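Local atomic coordinates of aminoacyl-tRNA synthetase (Cryptosporidium parvum, PDB entry 5F9Z), a protein that probably catalyses the ATP-dependent charging of tRNA with proline as a class II synthetase, and is bound here by the inhibitor halofuginone and an ATP analogue. Residues E41-D44 / Y49-R52; S14-T19 / P347-N352; H73-A78 / L185-I190; W59-S64 / P297-V302. All coordinates share one frame; numbering follows the deposited sequence.

Interaction 1. Residues E41-D44 / Y49-R52; sequences EYYD and YILR
A short antiparallel beta hairpin joins Glu41 and Tyr42 to Tyr49 and Ile50, its strands 40-42 and 49-51 connected by a loop. Glu41 and Ile50 form a hydrogen-bonded pair: Ile50 N donates to Glu41 O at 2.9 Å and Glu41 N to Ile50 O at 3.2 Å. Tyr42 and Tyr49 follow as a non-hydrogen-bonded pair, with their side chains on the other face of the ribbon from those of Glu41 and Ile50. The two phenol rings meet by their CD1-CE1 sides, Tyr42 CD1 lying 3.4 Å from Tyr49 CE1 and in the plane of the Tyr49 ring. The rings meet obliquely, with centroids 5.7 Å apart and planes at 71°.

On the opposite face, the CB atoms of Glu41 and Ile50 pack 3.8 Å apart. Glu41 CG packs against Arg52 CD at 3.6 Å, and the bend at chi2 (-75°) then carries the carboxylate over so that Glu41 OE1 lies 3.3 Å from Arg52 NH1 in a salt bridge. OE1 lies far off the plane of the guanidinium, so the attraction is one of charges and not a directed hydrogen bond. Beyond the paired residues, Tyr43 CD1 rests loosely on Ile50 CG1.

Tyr42 packs against helix 26-36, its ring touching Ile34 and Val35 and its OH hydrogen-bonded to Ser31 OG. Tyr49 leans on Pro160, Pro162 and Thr166, the last a residue of the nucleotide pocket, and Arg52 occupies the N-cap position of helix 53-71.

Interaction 2. Residues S14-T19 / P347-N352; sequences SLLGIT and PGWKYN
Leu16, in a type I beta turn running from Ser14 to Gly17, packs against Trp349 and Asn352 on the first turns of helix 347-356 in the anticodon-binding domain. The turn is closed by Gly17 N donating to Ser14 O at 3.2 Å. Followed outward, the Leu16 side chain first meets the helix at CB, 3.8 Å from Asn352 ND2. Its CG then branches, and one methyl reaches the indole: Leu16 CD1 lies 3.3 Å from Trp349 NE1 and 3.9 Å from Trp349 CD1, so that it touches the pyrrole part of the ring system. The approach is oblique. Trp349 offers this part of the indole because its CG lies anti to the backbone N (chi1 -175°), swinging the ring toward the turn; the rings of Tyr345 and His353 stack on the same indole.

The polar link is modest. Asn352 ND2 points almost straight at the carbonyl oxygen of Leu16, with an N-H...O angle of 170°, but at 3.4 Å the bond is weak. The stronger partner of this amide lies at its other end, where OD1 accepts a hydrogen bond from Asn12 ND2. The amide thus joins Leu16 O through ND2 and Asn12 through OD1, and the same Asn352 OD1 lies 3.8 Å from Gly17 CA.

Interaction 3. Residues H73-A78 / L185-I190; sequences HDVQNA and LEMVDI
The carbonyl oxygen of His73 accepts a hydrogen bond from Lys145 NZ on strand 144-153, while the imidazole of the same residue reaches across to Ile190 on helix 181-202. There the meeting is a CH-pi contact. Ile190 CG2 stands over one face of the ring, 3.5 Å from its centroid and 17° off the normal, displaced toward the CE1-NE2 side so that NE2 is only 3.4 Å away. Being anti to the backbone N, this methyl projects from the helix toward the imidazole. Ile190 CD1 adds a looser touch at 4.1 Å from His73 CE1.

Deeper in, Val75 CG2 meets the terminal methyl of Met187, CE, at 3.6 Å. The Met187 chain turns at chi2 (68°), bringing CE toward Val75 although its CB does not point that way. Trp273 of strand 265-276 touches both of these side chains. A Schellman motif ends helix 53-71, with Asp74 as its C-prime residue, and leads the chain into strand 76-77.

Contact between the two segments is thus made by methyl groups against a ring and against each other; it depends on shape and dispersion, while polar bonds such as His73 O to Lys145 tie each segment to other parts of the fold.

Interaction 4. Residues W59-S64 / P297-V302; sequences WETIQS and PKVAPV
Apolar packing between Thr61, on helix 53-71, and Val299, in the chain linking helix 278-287 to strand 304-308, is made by one methyl from each: Thr61 CG2 and Val299 CG1 lie 4.1 Å apart. The backbones approach to 6.3 Å between the CA atoms of the same two residues. Leu202 and Leu203 extend the apolar surroundings of Val299, and Ile58 reaches it from one turn earlier on the helix.

A methyl-to-carbonyl contact is the closer one. Thr61 CG2 comes within 3.4 Å of Lys298 O, close to van der Waals distance. The side-chain rotation explains it: with chi1 at -55°, CG2 is anti to the backbone N and directed at the linker, whereas OG1 stays beside that nitrogen.

The hydrogen bonds nearby do not join the two segments. Thr61 OG1 is bonded to Phe57 O of the preceding helical turn, Ala300 O accepts from Arg336 NH2, and Pro297 O from Gln303 NE2.

By using its hydroxyl on its own helix, Thr61 presents a methyl to the linker, and helix and linker meet here through van der Waals contacts; the linker's polar bonds include one within itself, to Gln303, and one to Arg336.

Interaction 1 lies at the surface and is the most polar of the four, combining backbone pairing with a salt bridge; interactions 2, 3 and 4 are partly buried. Interaction 2 has one weak amide bond, while interactions 3 and 4 rest on methyl contacts. Helix 53-71 connects three of them: it follows the hairpin of interaction 1, supplies one side of interaction 4 and ends in the motif that opens segment 73-78. Helix 181-202 serves interaction 3 and also borders interaction 4. Interactions 2 and 3 lie on opposite sides of the chain's centre, about 45 Å apart between their centres, the former at the anticodon-binding domain and the latter in the catalytic part.

Interaction 1. Residues E41-D44 / Y49-R52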
loop_
_atom_site.group_PDB
_atom_site.type_symbol
_atom_site.label_atom_id
_atom_site.label_comp_id
_atom_site.label_asym_id
_atom_site.label_seq_id
_atom_site.Cartn_x
_atom_site.Cartn_y
_atom_site.Cartn_z
ATOM N N GLU A 41 -13.367 -0.859 -12.048
ATOM C CA GLU A 41 -14.022 -1.458 -13.201
ATOM C C GLU A 41 -12.997 -2.291 -13.956
ATOM O O GLU A 41 -11.883 -1.823 -14.215
ATOM C CB GLU A 41 -14.623 -0.395 -14.124
ATOM C CG GLU A 41 -15.901 0.243 -13.607
ATOM C CD GLU A 41 -17.107 -0.671 -13.722
ATOM O OE1 GLU A 41 -18.160 -0.333 -13.143
ATOM O OE2 GLU A 41 -17.006 -1.721 -14.392
ATOM N N TYR A 42 -13.366 -3.524 -14.295
ATOM C CA TYR A 42 -12.476 -4.370 -15.075
ATOM C C TYR A 42 -12.409 -3.877 -16.515
ATOM O O TYR A 42 -13.408 -3.434 -17.087
ATOM C CB TYR A 42 -12.942 -5.826 -15.030
ATOM C CG TYR A 42 -12.723 -6.492 -13.691
ATOM C CD1 TYR A 42 -11.466 -6.955 -13.322
ATOM C CD2 TYR A 42 -13.771 -6.660 -12.796
ATOM C CE1 TYR A 42 -11.260 -7.565 -12.100
ATOM C CE2 TYR A 42 -13.573 -7.269 -11.570
ATOM C CZ TYR A 42 -12.316 -7.720 -11.227
ATOM O OH TYR A 42 -12.116 -8.327 -10.009
ATOM N N TYR A 43 -11.216 -3.950 -17.095
ATOM C CA TYR A 43 -10.949 -3.436 -18.428
ATOM C C TYR A 43 -10.769 -4.591 -19.405
ATOM O O TYR A 43 -10.360 -5.690 -19.021
ATOM C CB TYR A 43 -9.701 -2.547 -18.419
ATOM C CG TYR A 43 -9.609 -1.570 -19.570
ATOM C CD1 TYR A 43 -10.579 -0.596 -19.757
ATOM C CD2 TYR A 43 -8.536 -1.605 -20.449
ATOM C CE1 TYR A 43 -10.493 0.305 -20.801
ATOM C CE2 TYR A 43 -8.441 -0.708 -21.495
ATOM C CZ TYR A 43 -9.422 0.245 -21.665
ATOM O OH TYR A 43 -9.330 1.139 -22.707
ATOM N N ASP A 44 -11.078 -4.332 -20.676
ATOM C CA ASP A 44 -10.958 -5.365 -21.699
ATOM C C ASP A 44 -9.511 -5.680 -22.059
ATOM O O ASP A 44 -9.277 -6.552 -22.902
ATOM C CB ASP A 44 -11.739 -4.954 -22.950
ATOM C CG ASP A 44 -11.291 -3.619 -23.512
ATOM O OD1 ASP A 44 -10.421 -2.967 -22.897
ATOM O OD2 ASP A 44 -11.827 -3.213 -24.563
ATOM N N TYR A 49 -7.034 -1.903 -14.862
ATOM C CA TYR A 49 -8.264 -1.715 -14.108
ATOM C C TYR A 49 -8.550 -0.230 -13.973
ATOM O O TYR A 49 -7.642 0.565 -13.712
ATOM C CB TYR A 49 -8.170 -2.370 -12.722
ATOM C CG TYR A 49 -7.683 -3.802 -12.768
ATOM C CD1 TYR A 49 -8.572 -4.855 -12.940
ATOM C CD2 TYR A 49 -6.332 -4.099 -12.648
ATOM C CE1 TYR A 49 -8.129 -6.163 -12.988
ATOM C CE2 TYR A 49 -5.880 -5.404 -12.694
ATOM C CZ TYR A 49 -6.783 -6.432 -12.865
ATOM O OH TYR A 49 -6.337 -7.733 -12.911
ATOM N N ILE A 50 -9.812 0.138 -14.155
ATOM C CA ILE A 50 -10.227 1.533 -14.056
ATOM C C ILE A 50 -10.281 1.933 -12.590
ATOM O O ILE A 50 -10.932 1.269 -11.775
ATOM C CB ILE A 50 -11.587 1.745 -14.737
ATOM C CG1 ILE A 50 -11.485 1.445 -16.231
ATOM C CG2 ILE A 50 -12.089 3.164 -14.501
ATOM C CD1 ILE A 50 -12.777 1.654 -16.968
ATOM N N LEU A 51 -9.597 3.025 -12.250
ATOM C CA LEU A 51 -9.614 3.564 -10.891
ATOM C C LEU A 51 -10.758 4.565 -10.800
ATOM O O LEU A 51 -10.615 5.739 -11.146
ATOM C CB LEU A 51 -8.276 4.201 -10.541
ATOM C CG LEU A 51 -7.052 3.282 -10.533
ATOM C CD1 LEU A 51 -5.800 4.065 -10.173
ATOM C CD2 LEU A 51 -7.253 2.125 -9.572
ATOM N N ARG A 52 -11.912 4.092 -10.334
ATOM C CA ARG A 52 -13.058 4.961 -10.138
ATOM C C ARG A 52 -12.788 5.929 -8.985
ATOM O O ARG A 52 -11.898 5.696 -8.165
ATOM C CB ARG A 52 -14.309 4.127 -9.874
ATOM C CG ARG A 52 -14.680 3.208 -11.028
ATOM C CD ARG A 52 -16.016 2.519 -10.799
ATOM N NE ARG A 52 -17.138 3.449 -10.882
ATOM C CZ ARG A 52 -18.415 3.083 -10.831
ATOM N NH1 ARG A 52 -18.734 1.802 -10.698
ATOM N NH2 ARG A 52 -19.373 3.996 -10.912
#

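Interaction 2. Residues S14-T19 / P347-N352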
loop_
_atom_site.group_PDB
_atom_site.type_symbol
_atom_site.label_atom_id
_atom_site.label_comp_id
_atom_site.label_asym_id
_atom_site.label_seq_id
_atom_site.Cartn_x
_atom_site.Cartn_y
_atom_site.Cartn_z
ATOM N N SER A 14 -28.354 -9.179 0.711
ATOM C CA SER A 14 -28.832 -9.050 -0.656
ATOM C C SER A 14 -27.690 -9.277 -1.645
ATOM O O SER A 14 -26.529 -9.460 -1.270
ATOM C CB SER A 14 -29.461 -7.676 -0.875
ATOM O OG SER A 14 -30.640 -7.521 -0.108
ATOM N N LEU A 15 -28.033 -9.269 -2.935
ATOM C CA LEU A 15 -27.008 -9.283 -3.970
ATOM C C LEU A 15 -26.278 -7.950 -4.060
ATOM O O LEU A 15 -25.174 -7.898 -4.610
ATOM C CB LEU A 15 -27.624 -9.636 -5.324
ATOM C CG LEU A 15 -28.178 -11.055 -5.464
ATOM C CD1 LEU A 15 -28.816 -11.251 -6.830
ATOM C CD2 LEU A 15 -27.084 -12.086 -5.227
ATOM N N LEU A 16 -26.874 -6.875 -3.537
ATOM C CA LEU A 16 -26.176 -5.602 -3.429
ATOM C C LEU A 16 -25.135 -5.604 -2.320
ATOM O O LEU A 16 -24.323 -4.675 -2.254
ATOM C CB LEU A 16 -27.179 -4.470 -3.202
ATOM C CG LEU A 16 -27.985 -4.061 -4.436
ATOM C CD1 LEU A 16 -28.973 -2.962 -4.093
ATOM C CD2 LEU A 16 -27.052 -3.616 -5.551
ATOM N N GLY A 17 -25.144 -6.613 -1.451
ATOM C CA GLY A 17 -24.077 -6.826 -0.500
ATOM C C GLY A 17 -23.018 -7.753 -1.061
ATOM O O GLY A 17 -22.990 -8.075 -2.250
ATOM N N ILE A 18 -22.129 -8.194 -0.177
ATOM C CA ILE A 18 -21.055 -9.111 -0.538
ATOM C C ILE A 18 -21.519 -10.527 -0.223
ATOM O O ILE A 18 -21.840 -10.844 0.929
ATOM C CB ILE A 18 -19.752 -8.771 0.198
ATOM C CG1 ILE A 18 -19.396 -7.298 -0.012
ATOM C CG2 ILE A 18 -18.621 -9.664 -0.281
ATOM C CD1 ILE A 18 -19.272 -6.899 -1.469
ATOM N N THR A 19 -21.564 -11.375 -1.250
ATOM C CA THR A 19 -22.053 -12.738 -1.098
ATOM C C THR A 19 -20.938 -13.743 -0.850
ATOM O O THR A 19 -21.190 -14.799 -0.258
ATOM C CB THR A 19 -22.838 -13.159 -2.343
ATOM O OG1 THR A 19 -21.962 -13.173 -3.477
ATOM C CG2 THR A 19 -23.979 -12.186 -2.607
ATOM N N PRO A 347 -34.254 3.435 3.933
ATOM C CA PRO A 347 -33.044 3.623 4.750
ATOM C C PRO A 347 -32.164 2.387 4.806
ATOM O O PRO A 347 -30.933 2.508 4.796
ATOM C CB PRO A 347 -33.610 3.989 6.129
ATOM C CG PRO A 347 -34.937 4.600 5.833
ATOM C CD PRO A 347 -35.474 3.846 4.649
ATOM N N GLY A 348 -32.764 1.196 4.851
ATOM C CA GLY A 348 -31.971 -0.023 4.844
ATOM C C GLY A 348 -31.131 -0.166 3.589
ATOM O O GLY A 348 -30.009 -0.677 3.635
ATOM N N TRP A 349 -31.665 0.280 2.448
ATOM C CA TRP A 349 -30.882 0.273 1.216
ATOM C C TRP A 349 -29.663 1.176 1.340
ATOM O O TRP A 349 -28.557 0.799 0.936
ATOM C CB TRP A 349 -31.753 0.709 0.036
ATOM C CG TRP A 349 -31.068 0.614 -1.304
ATOM C CD1 TRP A 349 -31.202 -0.390 -2.218
ATOM C CD2 TRP A 349 -30.150 1.557 -1.876
ATOM N NE1 TRP A 349 -30.426 -0.131 -3.322
ATOM C CE2 TRP A 349 -29.770 1.056 -3.137
ATOM C CE3 TRP A 349 -29.613 2.775 -1.446
ATOM C CZ2 TRP A 349 -28.878 1.730 -3.971
ATOM C CZ3 TRP A 349 -28.727 3.441 -2.274
ATOM C CH2 TRP A 349 -28.370 2.917 -3.521
ATOM N N LYS A 350 -29.848 2.378 1.891
ATOM C CA LYS A 350 -28.727 3.299 2.050
ATOM C C LYS A 350 -27.718 2.771 3.059
ATOM O O LYS A 350 -26.509 2.974 2.897
ATOM C CB LYS A 350 -29.229 4.675 2.479
ATOM C CG LYS A 350 -30.274 5.275 1.565
ATOM C CD LYS A 350 -30.644 6.666 2.040
ATOM C CE LYS A 350 -31.891 7.168 1.352
ATOM N NZ LYS A 350 -32.291 8.517 1.840
ATOM N N TYR A 351 -28.196 2.102 4.111
ATOM C CA TYR A 351 -27.288 1.549 5.112
ATOM C C TYR A 351 -26.297 0.588 4.472
ATOM O O TYR A 351 -25.080 0.744 4.615
ATOM C CB TYR A 351 -28.080 0.848 6.218
ATOM C CG TYR A 351 -28.969 1.759 7.035
ATOM C CD1 TYR A 351 -28.843 3.141 6.959
ATOM C CD2 TYR A 351 -29.931 1.236 7.887
ATOM C CE1 TYR A 351 -29.653 3.973 7.704
ATOM C CE2 TYR A 351 -30.745 2.061 8.637
ATOM C CZ TYR A 351 -30.602 3.427 8.541
ATOM O OH TYR A 351 -31.409 4.251 9.287
ATOM N N ASN A 352 -26.806 -0.406 3.741
ATOM C CA ASN A 352 -25.926 -1.356 3.070
ATOM C C ASN A 352 -25.097 -0.677 1.987
ATOM O O ASN A 352 -23.928 -1.028 1.785
ATOM C CB ASN A 352 -26.747 -2.501 2.479
ATOM C CG ASN A 352 -25.933 -3.378 1.548
ATOM O OD1 ASN A 352 -25.170 -4.234 1.993
ATOM N ND2 ASN A 352 -26.093 -3.168 0.246
#

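Interaction 3. Residues H73-A78 / L185-I190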
loop_
_atom_site.group_PDB
_atom_site.type_symbol
_atom_site.label_atom_id
_atom_site.label_comp_id
_atom_site.label_asym_id
_atom_site.label_seq_id
_atom_site.Cartn_x
_atom_site.Cartn_y
_atom_site.Cartn_z
ATOM N N HIS A 73 12.163 16.865 3.166
ATOM C CA HIS A 73 13.560 16.529 2.936
ATOM C C HIS A 73 14.077 17.100 1.621
ATOM O O HIS A 73 15.039 16.574 1.053
ATOM C CB HIS A 73 13.744 15.012 2.984
ATOM C CG HIS A 73 13.118 14.375 4.184
ATOM N ND1 HIS A 73 13.728 14.355 5.420
ATOM C CD2 HIS A 73 11.925 13.754 4.344
ATOM C CE1 HIS A 73 12.942 13.743 6.287
ATOM N NE2 HIS A 73 11.842 13.365 5.659
ATOM N N ASP A 74 13.440 18.166 1.125
ATOM C CA ASP A 74 13.896 18.909 -0.051
ATOM C C ASP A 74 13.876 18.059 -1.318
ATOM O O ASP A 74 14.661 18.285 -2.242
ATOM C CB ASP A 74 15.291 19.500 0.174
ATOM C CG ASP A 74 15.364 20.352 1.425
ATOM O OD1 ASP A 74 14.387 21.077 1.709
ATOM O OD2 ASP A 74 16.394 20.292 2.128
ATOM N N VAL A 75 12.979 17.079 -1.379
ATOM C CA VAL A 75 12.793 16.298 -2.597
ATOM C C VAL A 75 11.898 17.091 -3.540
ATOM O O VAL A 75 10.777 17.466 -3.180
ATOM C CB VAL A 75 12.193 14.919 -2.291
ATOM C CG1 VAL A 75 12.082 14.098 -3.564
ATOM C CG2 VAL A 75 13.035 14.194 -1.258
ATOM N N GLN A 76 12.393 17.356 -4.745
ATOM C CA GLN A 76 11.672 18.149 -5.728
ATOM C C GLN A 76 10.994 17.242 -6.745
ATOM O O GLN A 76 11.544 16.209 -7.138
ATOM C CB GLN A 76 12.612 19.121 -6.443
ATOM C CG GLN A 76 13.100 20.261 -5.567
ATOM C CD GLN A 76 13.979 21.237 -6.321
ATOM O OE1 GLN A 76 14.767 20.844 -7.182
ATOM N NE2 GLN A 76 13.846 22.520 -6.004
ATOM N N ASN A 77 9.797 17.636 -7.167
ATOM C CA ASN A 77 9.042 16.877 -8.152
ATOM C C ASN A 77 9.386 17.337 -9.561
ATOM O O ASN A 77 9.548 18.534 -9.819
ATOM C CB ASN A 77 7.538 17.014 -7.909
ATOM C CG ASN A 77 7.062 16.192 -6.731
ATOM O OD1 ASN A 77 7.749 15.273 -6.283
ATOM N ND2 ASN A 77 5.876 16.511 -6.226
ATOM N N ALA A 78 9.503 16.371 -10.469
ATOM C CA ALA A 78 9.732 16.629 -11.881
ATOM C C ALA A 78 8.897 15.638 -12.679
ATOM O O ALA A 78 8.149 14.833 -12.115
ATOM C CB ALA A 78 11.221 16.521 -12.232
ATOM N N LEU A 185 22.538 6.537 2.597
ATOM C CA LEU A 185 21.885 5.529 3.427
ATOM C C LEU A 185 20.893 6.168 4.392
ATOM O O LEU A 185 19.817 5.614 4.643
ATOM C CB LEU A 185 22.932 4.716 4.190
ATOM C CG LEU A 185 22.397 3.639 5.136
ATOM C CD1 LEU A 185 21.499 2.661 4.393
ATOM C CD2 LEU A 185 23.545 2.907 5.819
ATOM N N GLU A 186 21.240 7.334 4.943
ATOM C CA GLU A 186 20.288 8.067 5.769
ATOM C C GLU A 186 19.041 8.438 4.978
ATOM O O GLU A 186 17.935 8.443 5.530
ATOM C CB GLU A 186 20.949 9.319 6.347
ATOM C CG GLU A 186 22.051 9.024 7.353
ATOM C CD GLU A 186 22.911 10.238 7.653
ATOM O OE1 GLU A 186 22.729 11.278 6.985
ATOM O OE2 GLU A 186 23.771 10.149 8.554
ATOM N N MET A 187 19.197 8.739 3.687
ATOM C CA MET A 187 18.037 8.999 2.842
ATOM C C MET A 187 17.213 7.734 2.634
ATOM O O MET A 187 15.979 7.793 2.564
ATOM C CB MET A 187 18.489 9.575 1.499
ATOM C CG MET A 187 17.354 9.987 0.579
ATOM S SD MET A 187 16.449 11.412 1.202
ATOM C CE MET A 187 15.150 11.541 -0.017
ATOM N N VAL A 188 17.877 6.579 2.535
ATOM C CA VAL A 188 17.163 5.315 2.373
ATOM C C VAL A 188 16.304 5.030 3.600
ATOM O O VAL A 188 15.124 4.681 3.486
ATOM C CB VAL A 188 18.154 4.167 2.104
ATOM C CG1 VAL A 188 17.421 2.835 2.042
ATOM C CG2 VAL A 188 18.922 4.417 0.820
ATOM N N ASP A 189 16.887 5.180 4.792
ATOM C CA ASP A 189 16.144 4.924 6.021
ATOM C C ASP A 189 15.035 5.947 6.234
ATOM O O ASP A 189 13.974 5.607 6.769
ATOM C CB ASP A 189 17.095 4.919 7.219
ATOM C CG ASP A 189 18.113 3.804 7.150
ATOM O OD1 ASP A 189 17.783 2.736 6.596
ATOM O OD2 ASP A 189 19.241 3.997 7.647
ATOM N N ILE A 190 15.264 7.199 5.832
ATOM C CA ILE A 190 14.244 8.233 5.992
ATOM C C ILE A 190 13.013 7.895 5.160
ATOM O O ILE A 190 11.875 7.985 5.637
ATOM C CB ILE A 190 14.819 9.612 5.621
ATOM C CG1 ILE A 190 15.642 10.178 6.781
ATOM C CG2 ILE A 190 13.706 10.573 5.225
ATOM C CD1 ILE A 190 16.381 11.454 6.440
#

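Interaction 4. Residues W59-S64 / P297-V302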
loop_
_atom_site.group_PDB
_atom_site.type_symbol
_atom_site.label_atom_id
_atom_site.label_comp_id
_atom_site.label_asym_id
_atom_site.label_seq_id
_atom_site.Cartn_x
_atom_site.Cartn_y
_atom_site.Cartn_z
ATOM N N TRP A 59 -5.795 7.081 -3.485
ATOM C CA TRP A 59 -4.465 7.313 -4.036
ATOM C C TRP A 59 -4.103 8.792 -3.994
ATOM O O TRP A 59 -2.949 9.145 -3.720
ATOM C CB TRP A 59 -4.377 6.781 -5.465
ATOM C CG TRP A 59 -3.033 7.012 -6.078
ATOM C CD1 TRP A 59 -2.731 7.866 -7.099
ATOM C CD2 TRP A 59 -1.799 6.398 -5.689
ATOM N NE1 TRP A 59 -1.387 7.812 -7.378
ATOM C CE2 TRP A 59 -0.792 6.918 -6.526
ATOM C CE3 TRP A 59 -1.449 5.454 -4.719
ATOM C CZ2 TRP A 59 0.541 6.525 -6.423
ATOM C CZ3 TRP A 59 -0.126 5.066 -4.617
ATOM C CH2 TRP A 59 0.853 5.600 -5.464
ATOM N N GLU A 60 -5.073 9.669 -4.266
ATOM C CA GLU A 60 -4.825 11.102 -4.150
ATOM C C GLU A 60 -4.476 11.485 -2.719
ATOM O O GLU A 60 -3.659 12.384 -2.491
ATOM C CB GLU A 60 -6.042 11.890 -4.633
ATOM C CG GLU A 60 -6.249 11.848 -6.133
ATOM C CD GLU A 60 -7.421 12.698 -6.583
ATOM O OE1 GLU A 60 -8.485 12.644 -5.930
ATOM O OE2 GLU A 60 -7.273 13.429 -7.585
ATOM N N THR A 61 -5.089 10.815 -1.741
ATOM C CA THR A 61 -4.744 11.060 -0.345
ATOM C C THR A 61 -3.351 10.528 -0.031
ATOM O O THR A 61 -2.547 11.209 0.618
ATOM C CB THR A 61 -5.786 10.424 0.575
ATOM O OG1 THR A 61 -7.089 10.901 0.222
ATOM C CG2 THR A 61 -5.501 10.774 2.028
ATOM N N ILE A 62 -3.050 9.309 -0.485
ATOM C CA ILE A 62 -1.701 8.768 -0.336
ATOM C C ILE A 62 -0.688 9.678 -1.015
ATOM O O ILE A 62 0.384 9.962 -0.467
ATOM C CB ILE A 62 -1.634 7.334 -0.895
ATOM C CG1 ILE A 62 -2.462 6.378 -0.034
ATOM C CG2 ILE A 62 -0.190 6.860 -0.986
ATOM C CD1 ILE A 62 -2.548 4.974 -0.597
ATOM N N GLN A 63 -1.017 10.157 -2.217
ATOM C CA GLN A 63 -0.112 11.052 -2.929
ATOM C C GLN A 63 0.051 12.377 -2.194
ATOM O O GLN A 63 1.170 12.882 -2.061
ATOM C CB GLN A 63 -0.616 11.285 -4.353
ATOM C CG GLN A 63 0.221 12.266 -5.153
ATOM C CD GLN A 63 -0.197 12.339 -6.609
ATOM O OE1 GLN A 63 -1.021 11.548 -7.070
ATOM N NE2 GLN A 63 0.371 13.292 -7.341
ATOM N N SER A 64 -1.051 12.946 -1.701
ATOM C CA SER A 64 -0.976 14.231 -1.013
ATOM C C SER A 64 -0.153 14.135 0.266
ATOM O O SER A 64 0.675 15.009 0.548
ATOM C CB SER A 64 -2.383 14.741 -0.702
ATOM O OG SER A 64 -2.338 15.848 0.180
ATOM N N PRO A 297 -10.401 6.099 8.494
ATOM C CA PRO A 297 -10.949 7.459 8.354
ATOM C C PRO A 297 -10.018 8.434 7.651
ATOM O O PRO A 297 -10.500 9.419 7.079
ATOM C CB PRO A 297 -11.205 7.881 9.808
ATOM C CG PRO A 297 -11.425 6.598 10.529
ATOM C CD PRO A 297 -10.520 5.592 9.872
ATOM N N LYS A 298 -8.705 8.191 7.667
ATOM C CA LYS A 298 -7.768 9.103 7.023
ATOM C C LYS A 298 -7.786 9.002 5.503
ATOM O O LYS A 298 -7.284 9.912 4.835
ATOM C CB LYS A 298 -6.349 8.858 7.541
ATOM C CG LYS A 298 -6.133 9.309 8.974
ATOM C CD LYS A 298 -4.662 9.258 9.349
ATOM C CE LYS A 298 -4.417 9.866 10.719
ATOM N NZ LYS A 298 -2.972 9.838 11.082
ATOM N N VAL A 299 -8.351 7.931 4.939
ATOM C CA VAL A 299 -8.414 7.757 3.493
ATOM C C VAL A 299 -9.827 7.509 2.994
ATOM O O VAL A 299 -10.037 7.438 1.782
ATOM C CB VAL A 299 -7.482 6.623 3.019
ATOM C CG1 VAL A 299 -6.040 6.950 3.340
ATOM C CG2 VAL A 299 -7.891 5.302 3.652
ATOM N N ALA A 300 -10.804 7.372 3.883
ATOM C CA ALA A 300 -12.181 7.146 3.462
ATOM C C ALA A 300 -12.699 8.356 2.689
ATOM O O ALA A 300 -12.647 9.480 3.211
ATOM C CB ALA A 300 -13.076 6.866 4.668
ATOM N N PRO A 301 -13.190 8.180 1.455
ATOM C CA PRO A 301 -13.704 9.343 0.706
ATOM C C PRO A 301 -14.814 10.079 1.433
ATOM O O PRO A 301 -14.866 11.314 1.400
ATOM C CB PRO A 301 -14.195 8.718 -0.609
ATOM C CG PRO A 301 -13.408 7.452 -0.740
ATOM C CD PRO A 301 -13.217 6.945 0.655
ATOM N N VAL A 302 -15.704 9.348 2.097
ATOM C CA VAL A 302 -16.742 9.931 2.936
ATOM C C VAL A 302 -16.616 9.308 4.318
ATOM O O VAL A 302 -16.789 8.093 4.473
ATOM C CB VAL A 302 -18.149 9.707 2.361
ATOM C CG1 VAL A 302 -19.201 10.207 3.334
ATOM C CG2 VAL A 302 -18.289 10.409 1.017
#